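Local coordinates for putative exported protein (Bordetella pertussis Tohama I, PDB 2PFZ) that binds pyroglutamic acid as an extracytoplasmic solute receptor, probably delivering it to a tripartite ATP-independent periplasmic (TRAP) transporter, at residues S182-T185 with G186-K190; Q234-E237 with R238-L242; E245-S248 with W249-Q253. All blocks are in the same frame, centred on the assembly; numbering follows the deposited sequence.

Following the chain, contact 1 comes first: 182-190 is the short helix 183-188 with its N-cap and C-terminal turn, placed directly after strand 178-181 and against the bound pyroglutamic acid. Contacts 2 and 3 follow in series on the long helix 222-256, at 234-242 and 245-253. Each contact closes only a local helical turn; none nests in or crosses another. Contact 2 faces helices 14-30 and 88-107 and strand 111-118, whereas contact 3, about 17 Å away between centres, lies against helix 183-188. There contacts 1 and 3 touch through F187, G183 and S184 against Y250 and Q253. The long helix thus joins the ligand-bearing short helix to helices packed at contact 2.

Contact 1. Residues S182-T185 with G186-K190; sequences SGST and GFDTK. With PCA (pyroglutamic acid), chain B.
This local contact runs along one short helix, 183-188, whose N-terminal turn lines the pyroglutamic acid pocket directly after strand 178-181. S182 is the N-cap: its OG accepts the amide of T185 in a nearly straight bond, S182 OG to T185 N 3.3 Å, and the same hydroxyl donates to the ligand lactam oxygen, S182 OG to OE of pyroglutamic acid 2.7 Å. With OG lying between backbone N and carbonyl carbon (chi1 54°), one small side chain can serve helix and ligand together. One turn on, the lactam N-H donates to T185 at 166°, ligand N to T185 OG1 2.6 Å, while T185 CG2 lies beside the ligand carboxylate. S181 and R142 supply further bonds to the ligand.

G183 and G186, without side chains, let this buried turn pack closely, G183 against Y250; G186 N donates to S182 O, followed by F187 N to G183 O and D188 N to S184 O. One water bridges S184 OG and D188 OD2, donating to the carboxylate. At the C-terminal end T189 OG1 donates to T185 O (2.7 Å), reinforcing a weak amide bond, and also pairs with T191 OG1. K190, with positive phi, completes a Schellman motif.

The paired hydroxyls match a lactam's donor and acceptor, consistent with recognition of its N-H and C=O together, and the helix N terminus would probably help polarise that carbonyl.

Contact 2. Residues Q234-E237 with R238-L242; sequences QAEE and RGWKL
Q234 meets R238 one turn later: its carbonyl oxygen takes the R238 amide (R238 N to Q234 O 2.9 Å) and also lies over one face of the guanidinium, about 4.1 Å above its centre. The R238 chain turns at chi3 (-36°), which brings the guanidinium back along the helix, with NH1 3.8 Å from A235 CA. An arginine is long enough to reach past A235 to helix 14-30, where D25 forms a salt bridge and N18 bonds both NH1 and A235 O. A235 and G239 are small and buried, as suits a helix face pressed against neighbours; G239 N donates to A235 O. All this belongs to the middle of the long helix 222-256, with its regular i to i+4 bonding. E236 follows, with W240 beside it: E236 CG is 3.7 Å from W240 CD1, and E236 O sits in the ring plane at its edge, 3.0 Å from W240 CD1. The flat indole thus lies edge-on to that oxygen while its N-H reaches S116 O; the E236 carboxylate, 68° to the ring, accepts from S116 N and pairs with the Y95 hydroxyl. E237, exposed to solvent, accepts K241 N at its carbonyl, with K241 CB 3.3 Å from E237 O, and K241 NZ forms a salt bridge with E245.

Contact 3. Residues E245-S248 with W249-Q253; sequences EKNS and WYKEQ
Two turns in the C-terminal half of the long helix 222-256 make this contact, in which side chains four residues apart pack across one another, beside the i to i+4 bonds that run from K246 onward. K246 and Y250 form the first pair. The aliphatic root of the lysine meets the ring, K246 CB to Y250 CE2 3.6 Å, while the backbone joins Y250 N to K246 O at 2.8 Å. Y250 CG stands beside its own backbone N (chi1 -74°), directing the ring back along the helix so that CD2 comes 3.2 Å from K246 O. A flat tyrosine ring suits this buried place, packed by the K246 methylene and by S184 of helix 183-188, with W249 CE3 over one face, offset toward its rim.

N247 and K251 cross in the second pair. The methylene K251 CD lies 3.8 Å from N247 ND2, and bends at chi2 and chi3 fold the lysine over the asparagine before its ammonium group reaches D200 in a salt bridge. On the exposed side, E252 packs its methylene against a carbonyl, E252 CG to S248 O 3.4 Å. W249 meets the preceding turn through its own methylene, W249 CB to K246 O 3.4 Å.

Helix 183-188 packs against the side carrying W249, Y250 and Q253, with the ring of F187 meeting W249 edge-to-face and touching Q253, while N247 rests on the loop residues P120 and P121.

Contact 1. Residues S182-T185 with G186-K190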
ATOM      1  N   SER A 182       6.435   5.608  -2.956  1.00 17.04           N
ATOM      2  CA  SER A 182       7.487   5.503  -1.963  1.00 17.30           C
ATOM      3  C   SER A 182       8.857   5.554  -2.655  1.00 17.57           C
ATOM      4  O   SER A 182       8.945   5.387  -3.869  1.00 17.23           O
ATOM      5  CB  SER A 182       7.347   4.189  -1.211  1.00 16.84           C
ATOM      6  OG  SER A 182       7.298   3.095  -2.121  1.00 15.60           O
ATOM      7  N   GLY A 183       9.910   5.814  -1.881  1.00 18.63           N
ATOM      8  CA  GLY A 183      11.278   5.657  -2.370  1.00 18.88           C
ATOM      9  C   GLY A 183      11.521   4.233  -2.847  1.00 18.84           C
ATOM     10  O   GLY A 183      12.268   4.018  -3.811  1.00 19.63           O
ATOM     11  N   SER A 184      10.918   3.274  -2.137  1.00 18.12           N
ATOM     12  CA  SER A 184      10.924   1.847  -2.495  1.00 18.10           C
ATOM     13  C   SER A 184      10.598   1.636  -3.976  1.00 17.32           C
ATOM     14  O   SER A 184      11.435   1.155  -4.741  1.00 17.27           O
ATOM     15  CB  SER A 184       9.930   1.082  -1.611  1.00 18.37           C
ATOM     16  OG  SER A 184       9.690  -0.244  -2.088  1.00 19.50           O
ATOM     17  N   THR A 185       9.389   2.008  -4.366  1.00 17.17           N
ATOM     18  CA  THR A 185       8.915   1.901  -5.761  1.00 18.05           C
ATOM     19  C   THR A 185       9.767   2.689  -6.733  1.00 18.75           C
ATOM     20  O   THR A 185      10.116   2.183  -7.814  1.00 18.96           O
ATOM     21  CB  THR A 185       7.439   2.274  -5.890  1.00 18.13           C
ATOM     22  OG1 THR A 185       6.669   1.314  -5.176  1.00 17.41           O
ATOM     23  CG2 THR A 185       6.999   2.265  -7.351  1.00 18.93           C
ATOM     24  N   GLY A 186      10.105   3.923  -6.354  1.00 19.06           N
ATOM     25  CA  GLY A 186      11.018   4.739  -7.174  1.00 20.41           C
ATOM     26  C   GLY A 186      12.307   4.014  -7.495  1.00 21.38           C
ATOM     27  O   GLY A 186      12.731   3.964  -8.653  1.00 21.25           O
ATOM     28  N   PHE A 187      12.937   3.446  -6.467  1.00 22.30           N
ATOM     29  CA  PHE A 187      14.182   2.709  -6.651  1.00 23.12           C
ATOM     30  C   PHE A 187      13.980   1.441  -7.479  1.00 23.52           C
ATOM     31  O   PHE A 187      14.711   1.205  -8.454  1.00 23.92           O
ATOM     32  CB  PHE A 187      14.804   2.357  -5.298  1.00 23.46           C
ATOM     33  CG  PHE A 187      16.171   1.752  -5.400  1.00 25.55           C
ATOM     34  CD1 PHE A 187      17.291   2.564  -5.586  1.00 26.93           C
ATOM     35  CD2 PHE A 187      16.343   0.376  -5.301  1.00 26.55           C
ATOM     36  CE1 PHE A 187      18.573   1.999  -5.683  1.00 27.28           C
ATOM     37  CE2 PHE A 187      17.622  -0.195  -5.390  1.00 27.42           C
ATOM     38  CZ  PHE A 187      18.735   0.632  -5.574  1.00 25.78           C
ATOM     39  N   ASP A 188      12.996   0.632  -7.099  1.00 23.49           N
ATOM     40  CA  ASP A 188      12.808  -0.686  -7.722  1.00 23.72           C
ATOM     41  C   ASP A 188      12.412  -0.644  -9.200  1.00 23.97           C
ATOM     42  O   ASP A 188      12.514  -1.660  -9.906  1.00 25.33           O
ATOM     43  CB  ASP A 188      11.772  -1.501  -6.949  1.00 23.57           C
ATOM     44  CG  ASP A 188      12.278  -1.998  -5.608  1.00 22.72           C
ATOM     45  OD1 ASP A 188      13.504  -2.094  -5.366  1.00 23.73           O
ATOM     46  OD2 ASP A 188      11.419  -2.316  -4.782  1.00 22.12           O
ATOM     47  N   THR A 189      11.946   0.512  -9.662  1.00 23.45           N
ATOM     48  CA  THR A 189      11.522   0.683 -11.049  1.00 23.32           C
ATOM     49  C   THR A 189      12.524   1.560 -11.799  1.00 23.82           C
ATOM     50  O   THR A 189      12.299   1.947 -12.964  1.00 24.00           O
ATOM     51  CB  THR A 189      10.100   1.295 -11.150  1.00 22.89           C
ATOM     52  OG1 THR A 189      10.059   2.582 -10.504  1.00 22.45           O
ATOM     53  CG2 THR A 189       9.030   0.341 -10.566  1.00 22.66           C
ATOM     54  N   LYS A 190      13.641   1.851 -11.128  1.00 24.05           N
ATOM     55  CA  LYS A 190      14.664   2.770 -11.629  1.00 24.93           C
ATOM     56  C   LYS A 190      14.069   4.067 -12.168  1.00 24.78           C
ATOM     57  O   LYS A 190      14.405   4.504 -13.272  1.00 24.67           O
ATOM     58  CB  LYS A 190      15.535   2.071 -12.688  1.00 25.18           C
ATOM     59  CG  LYS A 190      16.380   0.964 -12.104  1.00 27.25           C
ATOM     60  CD  LYS A 190      17.721   0.854 -12.826  1.00 31.55           C
ATOM     61  CE  LYS A 190      17.663  -0.120 -13.982  1.00 33.45           C
ATOM     62  NZ  LYS A 190      18.195  -1.434 -13.548  1.00 37.17           N
TER
HETATM   63  N   PCA B   1       4.334   1.727  -4.129  1.00 15.94           N
HETATM   64  CA  PCA B   1       3.145   1.067  -4.704  1.00 16.87           C
HETATM   65  CB  PCA B   1       1.890   1.401  -3.897  1.00 16.52           C
HETATM   66  CG  PCA B   1       2.333   2.347  -2.798  1.00 15.73           C
HETATM   67  CD  PCA B   1       3.820   2.438  -2.981  1.00 15.83           C
HETATM   68  OE  PCA B   1       4.566   3.038  -2.192  1.00 15.77           O
HETATM   69  C   PCA B   1       2.960   1.636  -6.092  1.00 17.64           C
HETATM   70  O   PCA B   1       2.258   1.070  -6.940  1.00 17.85           O
HETATM   71  OXT PCA B   1       3.533   2.701  -6.374  1.00 17.91           O
HETATM   72  O   HOH W   1      11.341  -2.276  -1.953  1.00 21.46           O
HETATM   73  O   HOH W   2       9.076  -1.319  -4.770  1.00 22.31           O

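Contact 2. Residues Q234-E237 with R238-L242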
ATOM      1  N   GLN A 234       4.425 -12.570  13.157  1.00 21.22           N
ATOM      2  CA  GLN A 234       5.855 -12.341  12.908  1.00 21.98           C
ATOM      3  C   GLN A 234       6.040 -11.512  11.635  1.00 20.93           C
ATOM      4  O   GLN A 234       6.861 -10.591  11.617  1.00 21.07           O
ATOM      5  CB  GLN A 234       6.630 -13.677  12.807  1.00 22.17           C
ATOM      6  CG  GLN A 234       6.608 -14.452  14.126  1.00 24.07           C
ATOM      7  CD  GLN A 234       7.264 -15.845  14.079  1.00 24.13           C
ATOM      8  OE1 GLN A 234       7.847 -16.283  13.066  1.00 27.96           O
ATOM      9  NE2 GLN A 234       7.160 -16.549  15.194  1.00 27.98           N
ATOM     10  N   ALA A 235       5.264 -11.826  10.586  1.00 19.79           N
ATOM     11  CA  ALA A 235       5.367 -11.112   9.285  1.00 18.91           C
ATOM     12  C   ALA A 235       4.988  -9.641   9.428  1.00 18.54           C
ATOM     13  O   ALA A 235       5.626  -8.769   8.818  1.00 18.01           O
ATOM     14  CB  ALA A 235       4.490 -11.771   8.221  1.00 18.19           C
ATOM     15  N   GLU A 236       3.940  -9.369  10.207  1.00 18.20           N
ATOM     16  CA  GLU A 236       3.537  -7.992  10.454  1.00 18.55           C
ATOM     17  C   GLU A 236       4.626  -7.216  11.157  1.00 18.69           C
ATOM     18  O   GLU A 236       4.914  -6.108  10.763  1.00 19.71           O
ATOM     19  CB  GLU A 236       2.254  -7.887  11.255  1.00 17.44           C
ATOM     20  CG  GLU A 236       1.623  -6.487  11.145  1.00 16.90           C
ATOM     21  CD  GLU A 236       0.223  -6.440  11.690  1.00 15.33           C
ATOM     22  OE1 GLU A 236      -0.719  -6.844  10.961  1.00 16.54           O
ATOM     23  OE2 GLU A 236       0.047  -5.966  12.848  1.00 16.65           O
ATOM     24  N   GLU A 237       5.202  -7.797  12.209  1.00 19.68           N
ATOM     25  CA  GLU A 237       6.277  -7.150  12.975  1.00 20.73           C
ATOM     26  C   GLU A 237       7.485  -6.855  12.097  1.00 19.96           C
ATOM     27  O   GLU A 237       7.991  -5.718  12.064  1.00 18.72           O
ATOM     28  CB  GLU A 237       6.688  -8.034  14.178  1.00 21.77           C
ATOM     29  CG  GLU A 237       7.842  -7.448  15.005  1.00 28.27           C
ATOM     30  CD  GLU A 237       7.750  -7.735  16.503  1.00 32.36           C
ATOM     31  OE1 GLU A 237       6.630  -7.703  17.067  1.00 37.72           O
ATOM     32  OE2 GLU A 237       8.820  -7.970  17.122  1.00 38.06           O
ATOM     33  N   ARG A 238       7.928  -7.885  11.375  1.00 19.47           N
ATOM     34  CA  ARG A 238       9.081  -7.777  10.491  1.00 19.64           C
ATOM     35  C   ARG A 238       8.820  -6.784   9.355  1.00 18.83           C
ATOM     36  O   ARG A 238       9.722  -6.060   8.962  1.00 19.22           O
ATOM     37  CB  ARG A 238       9.450  -9.149   9.910  1.00 19.23           C
ATOM     38  CG  ARG A 238      10.704  -9.177   9.007  1.00 20.12           C
ATOM     39  CD  ARG A 238      10.888 -10.531   8.311  1.00 21.66           C
ATOM     40  NE  ARG A 238      10.488 -11.633   9.152  1.00 28.37           N
ATOM     41  CZ  ARG A 238       9.464 -12.471   8.952  1.00 27.00           C
ATOM     42  NH1 ARG A 238       8.637 -12.403   7.890  1.00 25.72           N
ATOM     43  NH2 ARG A 238       9.284 -13.404   9.865  1.00 26.79           N
ATOM     44  N   GLY A 239       7.603  -6.786   8.806  1.00 17.77           N
ATOM     45  CA  GLY A 239       7.266  -5.947   7.641  1.00 17.84           C
ATOM     46  C   GLY A 239       7.285  -4.463   8.002  1.00 18.02           C
ATOM     47  O   GLY A 239       7.840  -3.631   7.259  1.00 17.83           O
ATOM     48  N   TRP A 240       6.693  -4.123   9.142  1.00 17.37           N
ATOM     49  CA  TRP A 240       6.730  -2.720   9.593  1.00 17.71           C
ATOM     50  C   TRP A 240       8.173  -2.299   9.869  1.00 18.65           C
ATOM     51  O   TRP A 240       8.581  -1.179   9.528  1.00 18.95           O
ATOM     52  CB  TRP A 240       5.853  -2.509  10.835  1.00 17.45           C
ATOM     53  CG  TRP A 240       4.403  -2.420  10.494  1.00 17.30           C
ATOM     54  CD1 TRP A 240       3.542  -3.466  10.246  1.00 17.37           C
ATOM     55  CD2 TRP A 240       3.633  -1.221  10.354  1.00 18.50           C
ATOM     56  NE1 TRP A 240       2.286  -2.983   9.957  1.00 18.13           N
ATOM     57  CE2 TRP A 240       2.317  -1.605  10.013  1.00 17.56           C
ATOM     58  CE3 TRP A 240       3.928   0.147  10.501  1.00 17.28           C
ATOM     59  CZ2 TRP A 240       1.294  -0.670   9.793  1.00 17.95           C
ATOM     60  CZ3 TRP A 240       2.900   1.084  10.274  1.00 16.96           C
ATOM     61  CH2 TRP A 240       1.610   0.674   9.936  1.00 16.83           C
ATOM     62  N   LYS A 241       8.923  -3.210  10.494  1.00 18.78           N
ATOM     63  CA  LYS A 241      10.348  -3.031  10.766  1.00 20.47           C
ATOM     64  C   LYS A 241      11.144  -2.731   9.497  1.00 20.94           C
ATOM     65  O   LYS A 241      11.856  -1.715   9.425  1.00 21.36           O
ATOM     66  CB  LYS A 241      10.900  -4.277  11.495  1.00 20.11           C
ATOM     67  CG  LYS A 241      12.387  -4.235  11.870  1.00 20.74           C
ATOM     68  CD  LYS A 241      12.861  -5.635  12.339  1.00 21.20           C
ATOM     69  CE  LYS A 241      14.390  -5.685  12.591  1.00 22.09           C
ATOM     70  NZ  LYS A 241      14.907  -4.550  13.430  1.00 22.76           N
ATOM     71  N   LEU A 242      11.016  -3.594   8.491  1.00 21.39           N
ATOM     72  CA  LEU A 242      11.807  -3.449   7.259  1.00 22.17           C
ATOM     73  C   LEU A 242      11.370  -2.234   6.435  1.00 20.73           C
ATOM     74  O   LEU A 242      12.199  -1.595   5.784  1.00 20.72           O
ATOM     75  CB  LEU A 242      11.778  -4.725   6.414  1.00 23.03           C
ATOM     76  CG  LEU A 242      12.646  -5.943   6.848  1.00 25.42           C
ATOM     77  CD1 LEU A 242      12.685  -6.302   8.397  1.00 28.93           C
ATOM     78  CD2 LEU A 242      12.239  -7.172   6.031  1.00 24.99           C
TER

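Contact 3. Residues E245-S248 with W249-Q253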
ATOM      1  N   GLU A 245      12.952   0.850   8.333  1.00 18.00           N
ATOM      2  CA  GLU A 245      14.421   0.762   8.262  1.00 20.22           C
ATOM      3  C   GLU A 245      14.982   1.057   6.877  1.00 20.75           C
ATOM      4  O   GLU A 245      15.992   1.776   6.740  1.00 21.56           O
ATOM      5  CB  GLU A 245      14.899  -0.588   8.822  1.00 20.06           C
ATOM      6  CG  GLU A 245      14.787  -0.647  10.368  1.00 20.01           C
ATOM      7  CD  GLU A 245      15.242  -1.960  10.958  1.00 21.36           C
ATOM      8  OE1 GLU A 245      15.824  -2.801  10.222  1.00 24.09           O
ATOM      9  OE2 GLU A 245      15.019  -2.155  12.168  1.00 22.06           O
ATOM     10  N   LYS A 246      14.325   0.542   5.840  1.00 20.89           N
ATOM     11  CA  LYS A 246      14.842   0.705   4.471  1.00 21.28           C
ATOM     12  C   LYS A 246      14.491   2.046   3.830  1.00 21.14           C
ATOM     13  O   LYS A 246      15.097   2.448   2.816  1.00 21.01           O
ATOM     14  CB  LYS A 246      14.406  -0.471   3.587  1.00 22.24           C
ATOM     15  CG  LYS A 246      15.125  -1.758   3.932  1.00 24.33           C
ATOM     16  CD  LYS A 246      14.697  -2.904   3.031  1.00 28.53           C
ATOM     17  CE  LYS A 246      14.992  -4.247   3.691  1.00 31.88           C
ATOM     18  NZ  LYS A 246      16.429  -4.458   4.046  1.00 33.05           N
ATOM     19  N   ASN A 247      13.531   2.754   4.426  1.00 20.14           N
ATOM     20  CA  ASN A 247      13.062   4.019   3.862  1.00 20.25           C
ATOM     21  C   ASN A 247      14.234   5.002   3.690  1.00 20.72           C
ATOM     22  O   ASN A 247      14.394   5.611   2.612  1.00 21.86           O
ATOM     23  CB  ASN A 247      11.910   4.589   4.715  1.00 19.48           C
ATOM     24  CG  ASN A 247      11.350   5.915   4.181  1.00 19.56           C
ATOM     25  OD1 ASN A 247      11.139   6.859   4.957  1.00 19.87           O
ATOM     26  ND2 ASN A 247      11.111   5.994   2.878  1.00 15.82           N
ATOM     27  N   SER A 248      15.067   5.147   4.724  1.00 20.26           N
ATOM     28  CA  SER A 248      16.233   6.032   4.600  1.00 21.20           C
ATOM     29  C   SER A 248      17.219   5.475   3.585  1.00 21.18           C
ATOM     30  O   SER A 248      17.801   6.232   2.838  1.00 21.43           O
ATOM     31  CB  SER A 248      16.931   6.275   5.937  1.00 20.64           C
ATOM     32  OG  SER A 248      17.231   5.040   6.551  1.00 23.39           O
ATOM     33  N   TRP A 249      17.385   4.151   3.538  1.00 22.19           N
ATOM     34  CA  TRP A 249      18.290   3.536   2.557  1.00 22.75           C
ATOM     35  C   TRP A 249      17.848   3.855   1.133  1.00 22.77           C
ATOM     36  O   TRP A 249      18.678   4.184   0.287  1.00 22.87           O
ATOM     37  CB  TRP A 249      18.420   2.017   2.795  1.00 23.89           C
ATOM     38  CG  TRP A 249      19.487   1.352   1.954  1.00 24.65           C
ATOM     39  CD1 TRP A 249      20.786   1.122   2.296  1.00 27.45           C
ATOM     40  CD2 TRP A 249      19.319   0.827   0.636  1.00 24.79           C
ATOM     41  NE1 TRP A 249      21.450   0.487   1.262  1.00 26.18           N
ATOM     42  CE2 TRP A 249      20.568   0.299   0.229  1.00 26.02           C
ATOM     43  CE3 TRP A 249      18.233   0.767  -0.255  1.00 26.61           C
ATOM     44  CZ2 TRP A 249      20.762  -0.285  -1.029  1.00 25.17           C
ATOM     45  CZ3 TRP A 249      18.422   0.175  -1.508  1.00 24.81           C
ATOM     46  CH2 TRP A 249      19.687  -0.336  -1.882  1.00 24.86           C
ATOM     47  N   TYR A 250      16.540   3.808   0.864  1.00 22.46           N
ATOM     48  CA  TYR A 250      16.083   4.044  -0.501  1.00 22.38           C
ATOM     49  C   TYR A 250      16.301   5.490  -0.886  1.00 22.53           C
ATOM     50  O   TYR A 250      16.743   5.759  -1.996  1.00 21.96           O
ATOM     51  CB  TYR A 250      14.623   3.633  -0.737  1.00 22.54           C
ATOM     52  CG  TYR A 250      14.407   2.139  -0.820  1.00 22.93           C
ATOM     53  CD1 TYR A 250      14.918   1.380  -1.903  1.00 21.62           C
ATOM     54  CD2 TYR A 250      13.686   1.476   0.171  1.00 23.42           C
ATOM     55  CE1 TYR A 250      14.724  -0.001  -1.960  1.00 21.87           C
ATOM     56  CE2 TYR A 250      13.475   0.108   0.109  1.00 22.94           C
ATOM     57  CZ  TYR A 250      13.994  -0.621  -0.949  1.00 21.94           C
ATOM     58  OH  TYR A 250      13.788  -1.979  -0.963  1.00 23.75           O
ATOM     59  N   LYS A 251      15.985   6.411   0.025  1.00 22.46           N
ATOM     60  CA  LYS A 251      16.170   7.845  -0.223  1.00 23.12           C
ATOM     61  C   LYS A 251      17.629   8.202  -0.559  1.00 23.09           C
ATOM     62  O   LYS A 251      17.881   8.911  -1.530  1.00 22.74           O
ATOM     63  CB  LYS A 251      15.650   8.687   0.951  1.00 22.97           C
ATOM     64  CG  LYS A 251      14.150   8.969   0.862  1.00 24.18           C
ATOM     65  CD  LYS A 251      13.435   8.960   2.193  1.00 25.69           C
ATOM     66  CE  LYS A 251      14.106   9.761   3.256  1.00 25.72           C
ATOM     67  NZ  LYS A 251      13.151  10.046   4.384  1.00 26.57           N
ATOM     68  N   GLU A 252      18.571   7.682   0.227  1.00 23.74           N
ATOM     69  CA  GLU A 252      20.000   7.930   0.016  1.00 24.76           C
ATOM     70  C   GLU A 252      20.496   7.228  -1.250  1.00 25.02           C
ATOM     71  O   GLU A 252      21.349   7.747  -1.953  1.00 25.31           O
ATOM     72  CB  GLU A 252      20.828   7.479   1.234  1.00 25.22           C
ATOM     73  CG  GLU A 252      20.536   8.249   2.533  1.00 25.81           C
ATOM     74  CD  GLU A 252      20.757   9.740   2.399  1.00 29.59           C
ATOM     75  OE1 GLU A 252      21.880  10.144   2.046  1.00 28.85           O
ATOM     76  OE2 GLU A 252      19.796  10.510   2.630  1.00 31.12           O
ATOM     77  N   GLN A 253      19.948   6.057  -1.559  1.00 25.41           N
ATOM     78  CA  GLN A 253      20.325   5.365  -2.787  1.00 26.13           C
ATOM     79  C   GLN A 253      19.782   6.095  -4.019  1.00 25.74           C
ATOM     80  O   GLN A 253      20.487   6.240  -4.992  1.00 26.33           O
ATOM     81  CB  GLN A 253      19.917   3.886  -2.740  1.00 27.38           C
ATOM     82  CG  GLN A 253      20.779   2.963  -3.604  1.00 31.77           C
ATOM     83  CD  GLN A 253      22.173   2.658  -3.034  1.00 33.14           C
ATOM     84  OE1 GLN A 253      23.004   2.069  -3.729  1.00 39.49           O
ATOM     85  NE2 GLN A 253      22.429   3.051  -1.781  1.00 36.89           N
TER